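Local coordinates for protein RNA-directed RNA polymerase (Infectious pancreatic necrosis virus, PDB 3ZED) that probably copies the viral genome as an RNA-dependent RNA polymerase, occurring both free and covalently attached to the genomic RNA, at residues Ser723-Leu735 and Thr761-Lys773. Numbering follows the deposited sequence.
Sequences SAVWRLLDQRTKL and TEELAQQQQLLMK
Gln731 and Ala765 meet across a roughly parallel helix pair in the C-terminal region of this birnavirus polymerase, and the pair illustrates how one glutamine amide can use both its ends across a close helix contact. The segment axes approach to 8.9 Å at 30°, and the methyl of Ala765 enters as a knob into the hole formed by Ala724, Arg727, Leu728 and Gln731. Toward the C-terminal end of helix 724-732, Gln731 has CG beside its backbone N (chi1 -71°) and runs extended from there, carrying its amide across to the second helix. Its OE1 takes a bond from Gln768 NE2 (2.8 Å), which arrives in the carbonyl plane of Gln731, but the bond is bent (136°), with OE1 tilted from the plane of the Gln768 amide; its NE2 gives weak bonds to Gln769 OE1 and to the backbone O of Ala765. Gln768 NE2 also donates to a water that in turn donates to Leu728 O, adding a water-mediated link to the direct bonds. Leu728 CD2 packs against the same nitrogen, while Met772 SD rests on Gln731 CG at 3.6 Å. Toward the N-terminal end, Arg727 is held by the carbonyl of Lys722 as well as by Glu762. Guanidinium and carboxylate lie nearly coplanar there, and in a salt bridge Arg727 NH2 donates to the syn lone pair of Glu762 OE2 at 2.6 Å.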
# COMPACT_ATOMS: atom_id res chain seq x y z
N SER B 723 5.80 -26.00 -16.59
CA SER B 723 4.57 -25.68 -17.30
C SER B 723 4.87 -24.84 -18.55
O SER B 723 5.57 -23.83 -18.45
CB SER B 723 3.60 -24.93 -16.39
OG SER B 723 2.56 -24.36 -17.16
N ALA B 724 4.33 -25.27 -19.71
CA ALA B 724 4.50 -24.60 -20.99
C ALA B 724 3.77 -23.25 -21.02
O ALA B 724 4.30 -22.30 -21.59
CB ALA B 724 4.02 -25.49 -22.13
N VAL B 725 2.61 -23.16 -20.33
CA VAL B 725 1.82 -21.93 -20.21
C VAL B 725 2.67 -20.87 -19.48
O VAL B 725 2.74 -19.71 -19.92
CB VAL B 725 0.46 -22.18 -19.47
CG1 VAL B 725 -0.28 -20.87 -19.19
CG2 VAL B 725 -0.44 -23.15 -20.25
N TRP B 726 3.34 -21.28 -18.39
CA TRP B 726 4.20 -20.43 -17.58
C TRP B 726 5.46 -20.05 -18.36
O TRP B 726 5.88 -18.90 -18.28
CB TRP B 726 4.55 -21.13 -16.25
CG TRP B 726 3.39 -21.40 -15.32
CD1 TRP B 726 2.06 -21.23 -15.58
CD2 TRP B 726 3.47 -21.93 -13.99
NE1 TRP B 726 1.31 -21.59 -14.48
CE2 TRP B 726 2.15 -22.04 -13.49
CE3 TRP B 726 4.54 -22.30 -13.15
CZ2 TRP B 726 1.87 -22.49 -12.20
CZ3 TRP B 726 4.26 -22.78 -11.88
CH2 TRP B 726 2.94 -22.85 -11.41
N ARG B 727 6.01 -20.99 -19.15
CA ARG B 727 7.17 -20.77 -20.01
C ARG B 727 6.86 -19.69 -21.05
O ARG B 727 7.70 -18.83 -21.29
CB ARG B 727 7.62 -22.06 -20.68
CG ARG B 727 8.76 -22.71 -19.92
CD ARG B 727 9.42 -23.79 -20.75
NE ARG B 727 8.76 -25.07 -20.49
CZ ARG B 727 8.32 -25.92 -21.42
NH1 ARG B 727 8.47 -25.63 -22.71
NH2 ARG B 727 7.73 -27.04 -21.07
N LEU B 728 5.64 -19.70 -21.62
CA LEU B 728 5.18 -18.70 -22.58
C LEU B 728 5.13 -17.31 -21.93
O LEU B 728 5.52 -16.34 -22.57
CB LEU B 728 3.79 -19.06 -23.14
CG LEU B 728 3.71 -20.18 -24.20
CD1 LEU B 728 2.29 -20.39 -24.63
CD2 LEU B 728 4.55 -19.84 -25.43
N LEU B 729 4.70 -17.24 -20.66
CA LEU B 729 4.60 -16.00 -19.88
C LEU B 729 5.99 -15.46 -19.55
O LEU B 729 6.19 -14.25 -19.59
CB LEU B 729 3.77 -16.21 -18.61
CG LEU B 729 3.10 -14.96 -18.07
CD1 LEU B 729 1.86 -14.61 -18.91
CD2 LEU B 729 2.78 -15.11 -16.58
N ASP B 730 6.94 -16.35 -19.25
CA ASP B 730 8.33 -15.95 -19.02
C ASP B 730 8.98 -15.45 -20.33
O ASP B 730 9.69 -14.45 -20.31
CB ASP B 730 9.13 -17.12 -18.43
CG ASP B 730 10.50 -16.73 -17.93
OD1 ASP B 730 10.61 -15.66 -17.26
OD2 ASP B 730 11.47 -17.49 -18.17
N GLN B 731 8.70 -16.13 -21.47
CA GLN B 731 9.23 -15.75 -22.80
C GLN B 731 8.72 -14.36 -23.20
O GLN B 731 9.49 -13.55 -23.75
CB GLN B 731 8.84 -16.80 -23.85
CG GLN B 731 9.57 -18.14 -23.70
CD GLN B 731 9.01 -19.25 -24.58
OE1 GLN B 731 8.22 -19.02 -25.49
NE2 GLN B 731 9.43 -20.48 -24.33
N ARG B 732 7.44 -14.07 -22.84
CA ARG B 732 6.72 -12.81 -23.05
C ARG B 732 7.48 -11.60 -22.44
O ARG B 732 7.40 -10.49 -22.99
CB ARG B 732 5.30 -12.94 -22.45
CG ARG B 732 4.37 -11.77 -22.70
CD ARG B 732 2.94 -12.05 -22.24
NE ARG B 732 2.19 -12.89 -23.19
CZ ARG B 732 1.59 -12.44 -24.29
NH1 ARG B 732 1.72 -11.17 -24.65
NH2 ARG B 732 0.89 -13.27 -25.05
N THR B 733 8.25 -11.82 -21.36
CA THR B 733 9.03 -10.76 -20.69
C THR B 733 10.32 -10.44 -21.44
O THR B 733 10.92 -9.41 -21.17
CB THR B 733 9.34 -11.12 -19.21
OG1 THR B 733 10.33 -12.15 -19.15
CG2 THR B 733 8.10 -11.51 -18.42
N LYS B 734 10.73 -11.31 -22.37
CA LYS B 734 11.98 -11.20 -23.13
C LYS B 734 11.79 -10.81 -24.60
O LYS B 734 12.70 -10.23 -25.18
CB LYS B 734 12.75 -12.54 -23.07
CG LYS B 734 13.22 -12.92 -21.66
CD LYS B 734 13.24 -14.43 -21.48
CE LYS B 734 13.78 -14.84 -20.14
NZ LYS B 734 13.74 -16.31 -19.98
N LEU B 735 10.64 -11.12 -25.21
CA LEU B 735 10.41 -10.83 -26.64
C LEU B 735 9.88 -9.41 -26.90
O LEU B 735 9.06 -8.91 -26.14
CB LEU B 735 9.44 -11.85 -27.22
CG LEU B 735 9.98 -13.26 -27.43
CD1 LEU B 735 8.86 -14.29 -27.33
CD2 LEU B 735 10.69 -13.39 -28.78
N THR B 761 0.22 -26.22 -26.50
CA THR B 761 0.96 -25.12 -25.83
C THR B 761 2.45 -25.53 -25.67
O THR B 761 3.34 -24.70 -25.88
CB THR B 761 0.26 -24.76 -24.52
OG1 THR B 761 -1.07 -24.36 -24.85
CG2 THR B 761 0.99 -23.66 -23.74
N GLU B 762 2.69 -26.82 -25.35
CA GLU B 762 4.00 -27.46 -25.20
C GLU B 762 4.81 -27.34 -26.50
O GLU B 762 5.97 -26.94 -26.45
CB GLU B 762 3.80 -28.94 -24.82
CG GLU B 762 5.04 -29.65 -24.31
CD GLU B 762 5.44 -29.22 -22.92
OE1 GLU B 762 4.85 -29.72 -21.94
OE2 GLU B 762 6.32 -28.33 -22.82
N GLU B 763 4.19 -27.65 -27.64
CA GLU B 763 4.82 -27.58 -28.96
C GLU B 763 5.05 -26.12 -29.38
O GLU B 763 6.10 -25.81 -29.96
CB GLU B 763 3.98 -28.34 -30.00
CG GLU B 763 4.00 -29.85 -29.83
CD GLU B 763 3.02 -30.64 -30.69
OE1 GLU B 763 2.39 -30.03 -31.58
OE2 GLU B 763 2.89 -31.87 -30.47
N LEU B 764 4.10 -25.23 -29.04
CA LEU B 764 4.18 -23.81 -29.40
C LEU B 764 5.27 -23.09 -28.58
O LEU B 764 5.96 -22.24 -29.14
CB LEU B 764 2.82 -23.11 -29.26
CG LEU B 764 1.79 -23.42 -30.36
CD1 LEU B 764 0.38 -23.16 -29.89
CD2 LEU B 764 2.05 -22.63 -31.63
N ALA B 765 5.44 -23.47 -27.29
CA ALA B 765 6.49 -22.93 -26.42
C ALA B 765 7.88 -23.33 -26.95
O ALA B 765 8.74 -22.46 -27.10
CB ALA B 765 6.30 -23.44 -24.99
N GLN B 766 8.05 -24.63 -27.31
CA GLN B 766 9.29 -25.19 -27.87
C GLN B 766 9.64 -24.47 -29.18
O GLN B 766 10.81 -24.12 -29.39
CB GLN B 766 9.15 -26.70 -28.09
N GLN B 767 8.62 -24.21 -30.01
CA GLN B 767 8.73 -23.48 -31.27
C GLN B 767 9.20 -22.03 -31.01
O GLN B 767 10.14 -21.56 -31.65
CB GLN B 767 7.37 -23.50 -31.97
CG GLN B 767 7.36 -23.08 -33.44
CD GLN B 767 5.95 -23.09 -33.96
OE1 GLN B 767 5.39 -22.04 -34.31
NE2 GLN B 767 5.32 -24.26 -33.99
N GLN B 768 8.57 -21.36 -30.02
CA GLN B 768 8.88 -19.99 -29.64
C GLN B 768 10.29 -19.89 -29.01
O GLN B 768 10.98 -18.90 -29.25
CB GLN B 768 7.82 -19.43 -28.69
CG GLN B 768 7.77 -17.91 -28.68
CD GLN B 768 6.50 -17.38 -28.05
OE1 GLN B 768 5.50 -17.13 -28.74
NE2 GLN B 768 6.53 -17.19 -26.75
N GLN B 769 10.73 -20.91 -28.26
CA GLN B 769 12.06 -20.96 -27.65
C GLN B 769 13.14 -20.96 -28.74
O GLN B 769 14.18 -20.31 -28.56
CB GLN B 769 12.20 -22.21 -26.76
CG GLN B 769 13.33 -22.14 -25.75
CD GLN B 769 13.04 -21.20 -24.60
OE1 GLN B 769 12.23 -21.50 -23.70
NE2 GLN B 769 13.69 -20.05 -24.60
N LEU B 770 12.88 -21.65 -29.88
CA LEU B 770 13.80 -21.73 -31.02
C LEU B 770 13.97 -20.39 -31.72
O LEU B 770 15.10 -20.02 -32.00
CB LEU B 770 13.35 -22.78 -32.05
CG LEU B 770 13.38 -24.25 -31.65
CD1 LEU B 770 12.68 -25.09 -32.69
CD2 LEU B 770 14.80 -24.76 -31.45
N LEU B 771 12.86 -19.66 -32.00
CA LEU B 771 12.94 -18.35 -32.68
C LEU B 771 13.59 -17.28 -31.79
O LEU B 771 14.02 -16.24 -32.31
CB LEU B 771 11.58 -17.86 -33.23
CG LEU B 771 10.36 -17.81 -32.31
CD1 LEU B 771 10.19 -16.43 -31.68
CD2 LEU B 771 9.09 -18.19 -33.08
N MET B 772 13.75 -17.55 -30.47
CA MET B 772 14.39 -16.65 -29.51
C MET B 772 15.93 -16.65 -29.64
O MET B 772 16.58 -15.84 -28.99
CB MET B 772 13.95 -16.99 -28.09
CG MET B 772 12.55 -16.50 -27.78
SD MET B 772 11.99 -16.84 -26.09
CE MET B 772 12.74 -15.52 -25.25
N LYS B 773 16.50 -17.52 -30.53
CA LYS B 773 17.94 -17.57 -30.85
C LYS B 773 18.30 -16.36 -31.73
O LYS B 773 19.49 -16.04 -31.89
CB LYS B 773 18.32 -18.89 -31.52
O HOH W 1 4.81 -15.08 -25.33